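Local coordinates for protein ribonuclease VapC5 (Mycobacterium tuberculosis, PDB 3DBO) that acts as the probable toxin of a type II toxin-antitoxin pair, a PIN-domain ribonuclease whose limited RNA-cleaving activity is seen in complex with the antitoxin VapB5, at residues Ala126-Thr131 and Ser144-Arg149; Ile113-Ile118 and Asp134-Leu139; Gly23-Ser28 and Asp46-Thr51; Asp91-Met96 and Ala119-Ser124. All blocks are in the same frame, centred on the assembly; numbering follows the deposited sequence. Where two conformers were deposited one is given.

Interaction 1. Residues Ala126-Thr131 and Ser144-Arg149; sequences ALPVIT and SVEIIR. With NA (sodium ion), chain D.
V129 and T131 are laced to E146 and I148 by three backbone hydrogen bonds that make strands 129-131 and 147-149 a parallel pair. V129 N gives to E146 O at 2.9 Å, I148 N to V129 O at 2.8 Å, and T131 N to I148 O almost straight, with 172° at the hydrogen. A CA-H...O contact from R149 CA to T131 O, 3.2 Å, carries the ladder to the last pair.

Apolar contacts line both sides of it. On the side of P128, I130 and I148, the CD1 methyl of I148 lies 3.5 Å from P128 CB and also meets the end of I130. On the other side I147 reaches along its neighbour, with CD1 3.8 Å from V129 CB, while its CG2 meets T131 CG2. With chi1 at -173°, T131 turns OG1 anti to its own nitrogen, and that hydroxyl is hydrogen-bonded to D26 and S28.

Where the strands have not yet paired, a sodium ion bridges the two segments, bound by L127 O at 2.7 Å, S144 O at 2.9 Å and a water. L127 directly follows A126, the C-prime residue of the Schellman motif that ends helix 113-124.

Main-chain bonds, greasy contacts and a cation thus join strand 147-149, one of the two outermost in this chain, to the sheet, while T131 sends its polar group to D26, a predicted magnesium ligand.

Interaction 2. Residues Ile113-Ile118 and Asp134-Leu139; sequences INDLWI and DDFAAL
D115, L116 and I118 at the start of helix 113-124 pack on D135, F136 and L139, in the loop between strands 129-131 and 147-149; this is a buried helix-to-loop contact built round one phenylalanine ring. The ring of F136 reaches in against the helix, crossing the D115 side chain at about a right angle. Its CZ lies 3.5 Å from D115 CG, with the carboxylate plane turned 33° from the ring, and its CE1 comes within 3.2 Å of D115 O. I118 CG2 touches the same ring tip, 4.2 Å from F136 CZ.

In the PIN domain, acidic side chains converge at the metal site, and D115 is a predicted magnesium ligand here. Its chi1 of -80° sends the carboxylate toward D135. D115 OD2 and D135 OD2 are modelled 2.4 Å apart, a separation so short that its nature stays doubtful. R112 serves both acids: its guanidinium makes a salt bridge to D115 OD1, and its backbone N bonds D135 OD2.

Beyond the ring the loop winds into the 3-10 segment 137-139, where L139 N bonds F136 O at 3.0 Å. That turn brings L139 CD1 to 4.0 Å from L116 CD1, the two leucines crossing at about a right angle, and L116 also packs on W97 and L100 of helix 91-107.

Interaction 3. Residues Gly23-Ser28 and Asp46-Thr51; sequences GVLDTS and DRVATT. With NA (sodium ion), chain C.
G23 to L25 run parallel to V48 to T50, and the axes of strands 23-25 and 47-51 approach to 4.5 Å at 46°, a marked twist. These are neighbouring strands of the parallel sheet at the heart of the alpha/beta PIN fold. Three backbone bonds hold them in register: G23 N to R47 O, A49 N to G23 O, and L25 N to A49 O, the last 2.8 Å long. R47 and V48 also pair antiparallel with a strand of the other protein chain, so the sheet continues across the interface.

L25 leans back over its partner strand, its CD1 3.9 Å from V48 CG2 and its CG close to A49 O. V24 meets T51 on the side covered by helix 113-124; the methyls V24 CG1 and T51 CG2 are pressed to 3.4 Å, tighter than usual.

Past the ladder, L25 O takes over. T50 OG1 donates to it at 2.8 Å from 40° above the carbonyl plane, and a sodium ion binds the same L25 O at 2.9 Å. T51 turns OG1 between its backbone N and carbonyl (chi1 74°) and holds that ion at 2.7 Å, with T54 as a further ligand. T51 is also the N-cap of helix 52-64, through a weak bond from V53 N.

The strand then delivers D26, a predicted magnesium ligand, whose OD1 accepts S28 OG at 2.8 Å on its syn lone pair, the side of OD2.

Interaction 4. Residues Asp91-Met96 and Ala119-Ser124; sequences DDAARM and AAVAAS
M96 lays its side chain over the turn formed by A120, A123 and S124. Its CG, anti to the backbone N (chi1 -175°), reaches across to the other helix, 3.7 Å from A123 CB and 3.6 Å from A120 O. Bends at the next two torsions then fold the thioether round A123, bringing M96 CE to 3.8 Å from A123 O.

A turn earlier, small residues let the backbones come close. A93 CB sits 3.8 Å from V121 CG2, and the methyl of A120 reaches A93 O at 3.4 Å. S124 CB rests 3.5 Å from D92 O. The S124 hydroxyl turns back into its own helix, donating to V121 O at 2.8 Å from 32° off the carbonyl plane, with OG beside A93 CA. No hydrogen bond crosses between the two segments, so the interface is van der Waals packing of alanines, V121, S124 and M96, with D92 at one end. D92 OD1 also meets NH1 of R95, in its own helix, in a salt bridge at the guanidinium edge.

The segment axes pass 7.8 Å apart at 112°, a steep crossing of helices 91-107 and 113-124. The second helix is sandwiched: helix 91-107 lies over A120 and S124, while A122 packs against V24 and V129 of the parallel sheet, and M96 and A123 both touch S144 ahead of strand 147-149.

Overall arrangement
Interactions 1 and 3 join strands of one parallel sheet, their centres 9 Å apart; strands 22-25 and 129-131 are neighbours, linked by I130 N to V24 O at 2.8 Å. Interactions 2 and 4 share helix 113-124 and touch where L139 CD1 lies 3.7 Å from A119 CB; that helix lies on the sheet, V121 CG1 meeting T51 CG2 at 3.6 Å. The predicted magnesium site gathers from three of them. D26 of interaction 3 has OD2 2.7 Å from T131 OG1 of interaction 1 and 3.4 Å from F136 CE2 of interaction 2, which also brings D115. Interaction 4 stands farther off, A120's side chain about 10 Å from that of D115.

Interaction 1. Residues Ala126-Thr131 and Ser144-Arg149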
loop_
_atom_site.group_PDB
_atom_site.type_symbol
_atom_site.label_atom_id
_atom_site.label_comp_id
_atom_site.label_asym_id
_atom_site.label_seq_id
_atom_site.Cartn_x
_atom_site.Cartn_y
_atom_site.Cartn_z
ATOM N N ALA B 126 2.167 12.946 -7.339
ATOM C CA ALA B 126 0.899 13.660 -7.227
ATOM C C ALA B 126 -0.277 12.692 -7.430
ATOM O O ALA B 126 -1.222 12.958 -8.199
ATOM C CB ALA B 126 0.852 14.838 -8.199
ATOM N N LEU B 127 -0.191 11.546 -6.758
ATOM C CA LEU B 127 -1.251 10.546 -6.747
ATOM C C LEU B 127 -1.708 10.269 -5.327
ATOM O O LEU B 127 -0.914 10.351 -4.377
ATOM C CB LEU B 127 -0.783 9.229 -7.377
ATOM C CG LEU B 127 -0.323 9.245 -8.840
ATOM C CD1 LEU B 127 0.458 7.994 -9.115
ATOM C CD2 LEU B 127 -1.488 9.408 -9.805
ATOM N N PRO B 128 -3.000 9.943 -5.162
ATOM C CA PRO B 128 -3.497 9.605 -3.853
ATOM C C PRO B 128 -3.095 8.195 -3.424
ATOM O O PRO B 128 -2.918 7.313 -4.271
ATOM C CB PRO B 128 -5.027 9.676 -4.040
ATOM C CG PRO B 128 -5.252 9.340 -5.437
ATOM C CD PRO B 128 -4.058 9.880 -6.195
ATOM N N VAL B 129 -2.976 7.992 -2.117
ATOM C CA VAL B 129 -2.823 6.671 -1.533
ATOM C C VAL B 129 -4.216 6.075 -1.260
ATOM O O VAL B 129 -5.057 6.719 -0.619
ATOM C CB VAL B 129 -2.054 6.723 -0.185
ATOM C CG1 VAL B 129 -2.017 5.324 0.439
ATOM C CG2 VAL B 129 -0.622 7.268 -0.372
ATOM N N ILE B 130 -4.443 4.855 -1.750
ATOM C CA ILE B 130 -5.689 4.123 -1.518
ATOM C C ILE B 130 -5.403 3.135 -0.408
ATOM O O ILE B 130 -4.524 2.267 -0.558
ATOM C CB ILE B 130 -6.175 3.422 -2.822
ATOM C CG1 ILE B 130 -6.013 4.349 -4.033
ATOM C CG2 ILE B 130 -7.623 2.952 -2.701
ATOM C CD1 ILE B 130 -6.694 5.703 -3.898
ATOM N N THR B 131 -6.124 3.258 0.708
ATOM C CA THR B 131 -5.858 2.432 1.878
ATOM C C THR B 131 -7.133 1.900 2.524
ATOM O O THR B 131 -8.170 2.571 2.534
ATOM C CB THR B 131 -4.922 3.148 2.937
ATOM O OG1 THR B 131 -4.559 2.239 3.983
ATOM C CG2 THR B 131 -5.571 4.379 3.563
ATOM N N SER B 144 0.885 17.677 -1.328
ATOM C CA SER B 144 0.856 16.547 -2.228
ATOM C C SER B 144 0.241 15.275 -1.640
ATOM O O SER B 144 0.112 14.307 -2.369
ATOM C CB SER B 144 2.249 16.284 -2.829
ATOM O OG SER B 144 2.707 17.489 -3.430
ATOM N N VAL B 145 -0.155 15.286 -0.357
ATOM C CA VAL B 145 -0.767 14.082 0.278
ATOM C C VAL B 145 -2.291 14.071 0.080
ATOM O O VAL B 145 -2.964 15.044 0.417
ATOM C CB VAL B 145 -0.387 13.943 1.786
ATOM C CG1 VAL B 145 -1.181 12.793 2.478
ATOM C CG2 VAL B 145 1.155 13.695 1.914
ATOM N N GLU B 146 -2.823 12.996 -0.503
ATOM C CA GLU B 146 -4.284 12.768 -0.488
ATOM C C GLU B 146 -4.486 11.300 -0.120
ATOM O O GLU B 146 -3.882 10.420 -0.733
ATOM C CB GLU B 146 -4.828 13.071 -1.910
ATOM C CG GLU B 146 -6.301 12.721 -2.243
ATOM C CD GLU B 146 -6.633 12.849 -3.754
ATOM O OE1 GLU B 146 -5.805 13.358 -4.531
ATOM O OE2 GLU B 146 -7.733 12.432 -4.177
ATOM N N ILE B 147 -5.268 11.049 0.927
ATOM C CA ILE B 147 -5.529 9.700 1.416
ATOM C C ILE B 147 -6.997 9.345 1.082
ATOM O O ILE B 147 -7.876 10.137 1.346
ATOM C CB ILE B 147 -5.340 9.623 2.946
ATOM C CG1 ILE B 147 -3.906 10.087 3.321
ATOM C CG2 ILE B 147 -5.581 8.202 3.489
ATOM C CD1 ILE B 147 -2.782 9.287 2.549
ATOM N N ILE B 148 -7.222 8.167 0.503
ATOM C CA ILE B 148 -8.576 7.688 0.175
ATOM C C ILE B 148 -8.808 6.385 0.926
ATOM O O ILE B 148 -8.148 5.386 0.665
ATOM C CB ILE B 148 -8.742 7.513 -1.351
ATOM C CG1 ILE B 148 -8.513 8.849 -2.062
ATOM C CG2 ILE B 148 -10.148 6.946 -1.708
ATOM C CD1 ILE B 148 -8.373 8.743 -3.592
ATOM N N ARG B 149 -9.714 6.416 1.905
ATOM C CA ARG B 149 -9.957 5.258 2.748
ATOM C C ARG B 149 -11.055 4.386 2.145
ATOM O O ARG B 149 -12.181 4.852 1.956
ATOM C CB ARG B 149 -10.345 5.671 4.154
ATOM C CG ARG B 149 -9.342 6.583 4.741
ATOM C CD ARG B 149 -9.190 6.447 6.203
ATOM N NE ARG B 149 -8.178 7.419 6.597
ATOM C CZ ARG B 149 -6.906 7.141 6.827
ATOM N NH1 ARG B 149 -6.419 5.897 6.763
ATOM N NH2 ARG B 149 -6.121 8.123 7.160
HETATM NA NA NA D . -0.739 11.609 -2.026
HETATM O O HOH W 1 0.821 10.532 -0.054
#

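Interaction 2. Residues Ile113-Ile118 and Asp134-Leu139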
loop_
_atom_site.group_PDB
_atom_site.type_symbol
_atom_site.label_atom_id
_atom_site.label_comp_id
_atom_site.label_asym_id
_atom_site.label_seq_id
_atom_site.Cartn_x
_atom_site.Cartn_y
_atom_site.Cartn_z
ATOM N N ILE B 113 7.116 3.303 9.243
ATOM C CA ILE B 113 8.096 3.812 8.272
ATOM C C ILE B 113 7.822 3.322 6.837
ATOM O O ILE B 113 7.983 4.082 5.882
ATOM C CB ILE B 113 9.575 3.589 8.711
ATOM C CG1 ILE B 113 10.516 4.463 7.873
ATOM C CG2 ILE B 113 9.972 2.132 8.592
ATOM C CD1 ILE B 113 11.922 4.617 8.453
ATOM N N ASN B 114 7.380 2.073 6.690
ATOM C CA ASN B 114 7.101 1.539 5.370
ATOM C C ASN B 114 5.870 2.216 4.761
ATOM O O ASN B 114 5.843 2.455 3.568
ATOM C CB ASN B 114 6.947 0.028 5.391
ATOM C CG ASN B 114 8.265 -0.699 5.155
ATOM O OD1 ASN B 114 9.333 -0.078 5.059
ATOM N ND2 ASN B 114 8.190 -2.030 5.045
ATOM N N ASP B 115 4.887 2.563 5.595
ATOM C CA ASP B 115 3.764 3.390 5.110
ATOM C C ASP B 115 4.204 4.783 4.684
ATOM O O ASP B 115 3.695 5.317 3.697
ATOM C CB ASP B 115 2.616 3.474 6.135
ATOM C CG ASP B 115 1.716 2.231 6.096
ATOM O OD1 ASP B 115 1.836 1.417 5.140
ATOM O OD2 ASP B 115 0.890 2.064 7.013
ATOM N N LEU B 116 5.193 5.348 5.374
ATOM C CA LEU B 116 5.712 6.669 4.957
ATOM C C LEU B 116 6.386 6.612 3.586
ATOM O O LEU B 116 6.211 7.524 2.767
ATOM C CB LEU B 116 6.659 7.263 6.009
ATOM C CG LEU B 116 7.023 8.747 5.803
ATOM C CD1 LEU B 116 5.765 9.682 5.788
ATOM C CD2 LEU B 116 8.014 9.144 6.922
ATOM N N TRP B 117 7.143 5.540 3.325
ATOM C CA TRP B 117 7.690 5.289 1.981
ATOM C C TRP B 117 6.591 5.193 0.912
ATOM O O TRP B 117 6.706 5.767 -0.155
ATOM C CB TRP B 117 8.597 4.034 1.969
ATOM C CG TRP B 117 9.954 4.262 2.628
ATOM C CD1 TRP B 117 10.445 3.679 3.763
ATOM C CD2 TRP B 117 10.983 5.121 2.137
ATOM N NE1 TRP B 117 11.748 4.137 4.014
ATOM C CE2 TRP B 117 12.083 5.032 3.031
ATOM C CE3 TRP B 117 11.073 5.981 1.031
ATOM C CZ2 TRP B 117 13.270 5.775 2.847
ATOM C CZ3 TRP B 117 12.265 6.730 0.849
ATOM C CH2 TRP B 117 13.343 6.596 1.748
ATOM N N ILE B 118 5.518 4.474 1.209
ATOM C CA ILE B 118 4.381 4.411 0.292
ATOM C C ILE B 118 3.806 5.802 0.005
ATOM O O ILE B 118 3.650 6.177 -1.165
ATOM C CB ILE B 118 3.299 3.449 0.803
ATOM C CG1 ILE B 118 3.840 2.007 0.762
ATOM C CG2 ILE B 118 2.038 3.529 -0.095
ATOM C CD1 ILE B 118 2.954 1.015 1.570
ATOM N N ASP B 134 -5.858 2.520 8.840
ATOM C CA ASP B 134 -5.912 3.879 9.413
ATOM C C ASP B 134 -4.586 4.614 9.627
ATOM O O ASP B 134 -4.539 5.600 10.367
ATOM C CB ASP B 134 -6.742 3.891 10.719
ATOM C CG ASP B 134 -6.074 3.144 11.881
ATOM O OD1 ASP B 134 -4.975 2.544 11.717
ATOM O OD2 ASP B 134 -6.672 3.156 12.989
ATOM N N ASP B 135 -3.518 4.157 8.976
ATOM C CA ASP B 135 -2.175 4.649 9.285
ATOM C C ASP B 135 -1.816 5.989 8.653
ATOM O O ASP B 135 -0.969 6.721 9.167
ATOM C CB ASP B 135 -1.111 3.618 8.896
ATOM C CG ASP B 135 0.266 3.926 9.509
ATOM O OD1 ASP B 135 0.343 4.578 10.578
ATOM O OD2 ASP B 135 1.283 3.495 8.928
ATOM N N PHE B 136 -2.424 6.296 7.525
ATOM C CA PHE B 136 -1.971 7.440 6.738
ATOM C C PHE B 136 -2.627 8.721 7.217
ATOM O O PHE B 136 -2.267 9.816 6.793
ATOM C CB PHE B 136 -2.272 7.184 5.276
ATOM C CG PHE B 136 -1.447 6.090 4.673
ATOM C CD1 PHE B 136 -0.220 6.379 4.085
ATOM C CD2 PHE B 136 -1.881 4.769 4.698
ATOM C CE1 PHE B 136 0.542 5.375 3.519
ATOM C CE2 PHE B 136 -1.106 3.754 4.148
ATOM C CZ PHE B 136 0.104 4.060 3.540
ATOM N N ALA B 137 -3.587 8.561 8.130
ATOM C CA ALA B 137 -4.356 9.660 8.725
ATOM C C ALA B 137 -3.507 10.786 9.257
ATOM O O ALA B 137 -3.856 11.956 9.098
ATOM C CB ALA B 137 -5.255 9.127 9.834
ATOM N N ALA B 138 -2.375 10.448 9.870
ATOM C CA ALA B 138 -1.495 11.452 10.446
ATOM C C ALA B 138 -0.946 12.474 9.440
ATOM O O ALA B 138 -0.467 13.525 9.829
ATOM C CB ALA B 138 -0.340 10.774 11.152
ATOM N N LEU B 139 -0.987 12.138 8.163
ATOM C CA LEU B 139 -0.434 12.977 7.100
ATOM C C LEU B 139 -1.453 13.897 6.412
ATOM O O LEU B 139 -1.093 14.673 5.520
ATOM C CB LEU B 139 0.215 12.077 6.051
ATOM C CG LEU B 139 1.519 11.396 6.472
ATOM C CD1 LEU B 139 1.870 10.289 5.500
ATOM C CD2 LEU B 139 2.613 12.444 6.483
#

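Interaction 3. Residues Gly23-Ser28 and Asp46-Thr51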
loop_
_atom_site.group_PDB
_atom_site.type_symbol
_atom_site.label_atom_id
_atom_site.label_comp_id
_atom_site.label_asym_id
_atom_site.label_seq_id
_atom_site.Cartn_x
_atom_site.Cartn_y
_atom_site.Cartn_z
ATOM N N GLY B 23 -4.554 6.077 -8.801
ATOM C CA GLY B 23 -4.141 6.036 -7.407
ATOM C C GLY B 23 -3.163 4.912 -7.117
ATOM O O GLY B 23 -2.957 4.014 -7.938
ATOM N N VAL B 24 -2.578 4.976 -5.931
ATOM C CA VAL B 24 -1.566 4.020 -5.495
ATOM C C VAL B 24 -2.071 3.186 -4.327
ATOM O O VAL B 24 -2.332 3.727 -3.263
ATOM C CB VAL B 24 -0.270 4.772 -5.066
ATOM C CG1 VAL B 24 0.759 3.771 -4.545
ATOM C CG2 VAL B 24 0.266 5.597 -6.217
ATOM N N LEU B 25 -2.227 1.873 -4.534
ATOM C CA LEU B 25 -2.695 0.956 -3.498
ATOM C C LEU B 25 -1.594 0.694 -2.486
ATOM O O LEU B 25 -0.442 0.499 -2.876
ATOM C CB LEU B 25 -3.116 -0.378 -4.136
ATOM C CG LEU B 25 -4.056 -0.238 -5.335
ATOM C CD1 LEU B 25 -4.131 -1.560 -6.105
ATOM C CD2 LEU B 25 -5.446 0.238 -4.843
ATOM N N ASP B 26 -1.949 0.713 -1.203
ATOM C CA ASP B 26 -1.032 0.313 -0.144
ATOM C C ASP B 26 -1.196 -1.188 0.084
ATOM O O ASP B 26 -1.953 -1.838 -0.649
ATOM C CB ASP B 26 -1.282 1.128 1.124
ATOM C CG ASP B 26 -2.465 0.608 1.943
ATOM O OD1 ASP B 26 -3.361 -0.039 1.364
ATOM O OD2 ASP B 26 -2.466 0.818 3.174
ATOM N N THR B 27 -0.550 -1.743 1.106
ATOM C CA THR B 27 -0.643 -3.187 1.338
ATOM C C THR B 27 -2.009 -3.635 1.874
ATOM O O THR B 27 -2.492 -4.709 1.517
ATOM C CB THR B 27 0.500 -3.668 2.255
ATOM O OG1 THR B 27 1.743 -3.186 1.710
ATOM C CG2 THR B 27 0.538 -5.168 2.316
ATOM N N SER B 28 -2.629 -2.801 2.717
ATOM C CA SER B 28 -3.887 -3.143 3.379
ATOM C C SER B 28 -5.055 -3.457 2.428
ATOM O O SER B 28 -5.911 -4.292 2.747
ATOM C CB SER B 28 -4.278 -2.039 4.389
ATOM O OG SER B 28 -4.733 -0.887 3.712
ATOM N N ASP B 46 -9.938 5.004 -11.296
ATOM C CA ASP B 46 -10.110 4.248 -12.533
ATOM C C ASP B 46 -8.903 3.395 -12.894
ATOM O O ASP B 46 -9.066 2.284 -13.393
ATOM C CB ASP B 46 -10.421 5.208 -13.687
ATOM C CG ASP B 46 -11.776 5.881 -13.540
ATOM O OD1 ASP B 46 -12.729 5.227 -13.033
ATOM O OD2 ASP B 46 -11.874 7.067 -13.943
ATOM N N ARG B 47 -7.707 3.923 -12.638
ATOM C CA ARG B 47 -6.461 3.227 -12.925
ATOM C C ARG B 47 -5.683 3.128 -11.620
ATOM O O ARG B 47 -5.607 4.117 -10.900
ATOM C CB ARG B 47 -5.642 4.023 -13.942
ATOM C CG ARG B 47 -6.217 4.050 -15.370
ATOM C CD ARG B 47 -6.215 2.648 -15.993
ATOM N NE ARG B 47 -6.218 2.696 -17.453
ATOM C CZ ARG B 47 -5.120 2.700 -18.206
ATOM N NH1 ARG B 47 -3.918 2.659 -17.644
ATOM N NH2 ARG B 47 -5.225 2.746 -19.526
ATOM N N VAL B 48 -5.139 1.950 -11.315
ATOM C CA VAL B 48 -4.369 1.752 -10.066
ATOM C C VAL B 48 -2.964 1.177 -10.294
ATOM O O VAL B 48 -2.736 0.421 -11.243
ATOM C CB VAL B 48 -5.124 0.882 -9.019
ATOM C CG1 VAL B 48 -6.382 1.592 -8.518
ATOM C CG2 VAL B 48 -5.465 -0.518 -9.575
ATOM N N ALA B 49 -2.031 1.575 -9.430
ATOM C CA ALA B 49 -0.691 0.968 -9.350
ATOM C C ALA B 49 -0.427 0.629 -7.879
ATOM O O ALA B 49 -1.216 0.984 -6.997
ATOM C CB ALA B 49 0.379 1.936 -9.876
ATOM N N THR B 50 0.670 -0.071 -7.590
ATOM C CA THR B 50 1.088 -0.167 -6.204
ATOM C C THR B 50 2.574 0.233 -6.144
ATOM O O THR B 50 3.101 0.827 -7.110
ATOM C CB THR B 50 0.772 -1.558 -5.601
ATOM O OG1 THR B 50 0.992 -1.540 -4.188
ATOM C CG2 THR B 50 1.598 -2.697 -6.282
ATOM N N THR B 51 3.233 -0.057 -5.022
ATOM C CA THR B 51 4.641 0.296 -4.929
ATOM C C THR B 51 5.467 -0.934 -4.586
ATOM O O THR B 51 4.938 -1.998 -4.237
ATOM C CB THR B 51 4.919 1.388 -3.839
ATOM O OG1 THR B 51 4.822 0.780 -2.544
ATOM C CG2 THR B 51 3.925 2.597 -3.930
HETATM NA NA NA C . 2.249 0.337 -1.911
#

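Interaction 4. Residues Asp91-Met96 and Ala119-Ser124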
loop_
_atom_site.group_PDB
_atom_site.type_symbol
_atom_site.label_atom_id
_atom_site.label_comp_id
_atom_site.label_asym_id
_atom_site.label_seq_id
_atom_site.Cartn_x
_atom_site.Cartn_y
_atom_site.Cartn_z
ATOM N N ASP B 91 14.509 9.019 -6.679
ATOM C CA ASP B 91 15.001 10.240 -6.045
ATOM C C ASP B 91 13.864 11.149 -5.569
ATOM O O ASP B 91 13.924 11.709 -4.470
ATOM C CB ASP B 91 15.937 11.026 -6.990
ATOM C CG ASP B 91 17.200 10.249 -7.349
ATOM O OD1 ASP B 91 17.448 9.169 -6.764
ATOM O OD2 ASP B 91 17.956 10.718 -8.228
ATOM N N ASP B 92 12.836 11.302 -6.398
ATOM C CA ASP B 92 11.731 12.191 -6.052
ATOM C C ASP B 92 10.976 11.686 -4.831
ATOM O O ASP B 92 10.516 12.482 -4.013
ATOM C CB ASP B 92 10.773 12.372 -7.239
ATOM C CG ASP B 92 11.312 13.351 -8.277
ATOM O OD1 ASP B 92 12.280 14.089 -7.987
ATOM O OD2 ASP B 92 10.752 13.378 -9.385
ATOM N N ALA B 93 10.831 10.366 -4.726
ATOM C CA ALA B 93 10.159 9.770 -3.564
ATOM C C ALA B 93 11.013 9.994 -2.323
ATOM O O ALA B 93 10.498 10.285 -1.253
ATOM C CB ALA B 93 9.912 8.309 -3.786
ATOM N N ALA B 94 12.329 9.864 -2.478
ATOM C CA ALA B 94 13.249 10.064 -1.373
ATOM C C ALA B 94 13.153 11.484 -0.833
ATOM O O ALA B 94 13.138 11.680 0.366
ATOM C CB ALA B 94 14.695 9.768 -1.834
ATOM N N ARG B 95 13.128 12.474 -1.722
ATOM C CA ARG B 95 13.017 13.868 -1.279
ATOM C C ARG B 95 11.702 14.125 -0.557
ATOM O O ARG B 95 11.667 14.820 0.467
ATOM C CB ARG B 95 13.200 14.799 -2.469
ATOM C CG ARG B 95 14.633 14.699 -3.044
ATOM C CD ARG B 95 14.818 15.681 -4.222
ATOM N NE ARG B 95 16.116 15.464 -4.857
ATOM C CZ ARG B 95 16.293 14.897 -6.051
ATOM N NH1 ARG B 95 15.249 14.502 -6.787
ATOM N NH2 ARG B 95 17.528 14.746 -6.520
ATOM N N MET B 96 10.630 13.545 -1.087
ATOM C CA MET B 96 9.315 13.647 -0.462
ATOM C C MET B 96 9.304 13.009 0.928
ATOM O O MET B 96 8.727 13.583 1.861
ATOM C CB MET B 96 8.237 13.006 -1.365
ATOM C CG MET B 96 6.781 13.191 -0.823
ATOM S SD MET B 96 6.284 14.928 -0.621
ATOM C CE MET B 96 5.989 15.354 -2.335
ATOM N N ALA B 119 3.525 6.558 1.069
ATOM C CA ALA B 119 2.986 7.910 0.954
ATOM C C ALA B 119 3.955 8.817 0.194
ATOM O O ALA B 119 3.524 9.623 -0.635
ATOM C CB ALA B 119 2.702 8.480 2.327
ATOM N N ALA B 120 5.263 8.656 0.444
ATOM C CA ALA B 120 6.274 9.448 -0.275
ATOM C C ALA B 120 6.253 9.173 -1.775
ATOM O O ALA B 120 6.309 10.094 -2.594
ATOM C CB ALA B 120 7.694 9.217 0.329
ATOM N N VAL B 121 6.177 7.902 -2.145
ATOM C CA VAL B 121 6.094 7.529 -3.547
ATOM C C VAL B 121 4.842 8.141 -4.211
ATOM O O VAL B 121 4.934 8.804 -5.268
ATOM C CB VAL B 121 6.110 5.970 -3.706
ATOM C CG1 VAL B 121 5.686 5.528 -5.135
ATOM C CG2 VAL B 121 7.520 5.414 -3.343
ATOM N N ALA B 122 3.685 7.922 -3.592
ATOM C CA ALA B 122 2.440 8.465 -4.131
ATOM C C ALA B 122 2.475 9.993 -4.234
ATOM O O ALA B 122 2.199 10.545 -5.322
ATOM C CB ALA B 122 1.231 7.985 -3.283
ATOM N N ALA B 123 2.798 10.674 -3.129
ATOM C CA ALA B 123 2.863 12.151 -3.111
ATOM C C ALA B 123 3.815 12.723 -4.144
ATOM O O ALA B 123 3.527 13.755 -4.756
ATOM C CB ALA B 123 3.209 12.670 -1.729
ATOM N N SER B 124 4.954 12.051 -4.346
ATOM C CA SER B 124 5.973 12.547 -5.272
ATOM C C SER B 124 5.495 12.454 -6.730
ATOM O O SER B 124 6.042 13.120 -7.608
ATOM C CB SER B 124 7.296 11.776 -5.081
ATOM O OG SER B 124 7.195 10.465 -5.607
#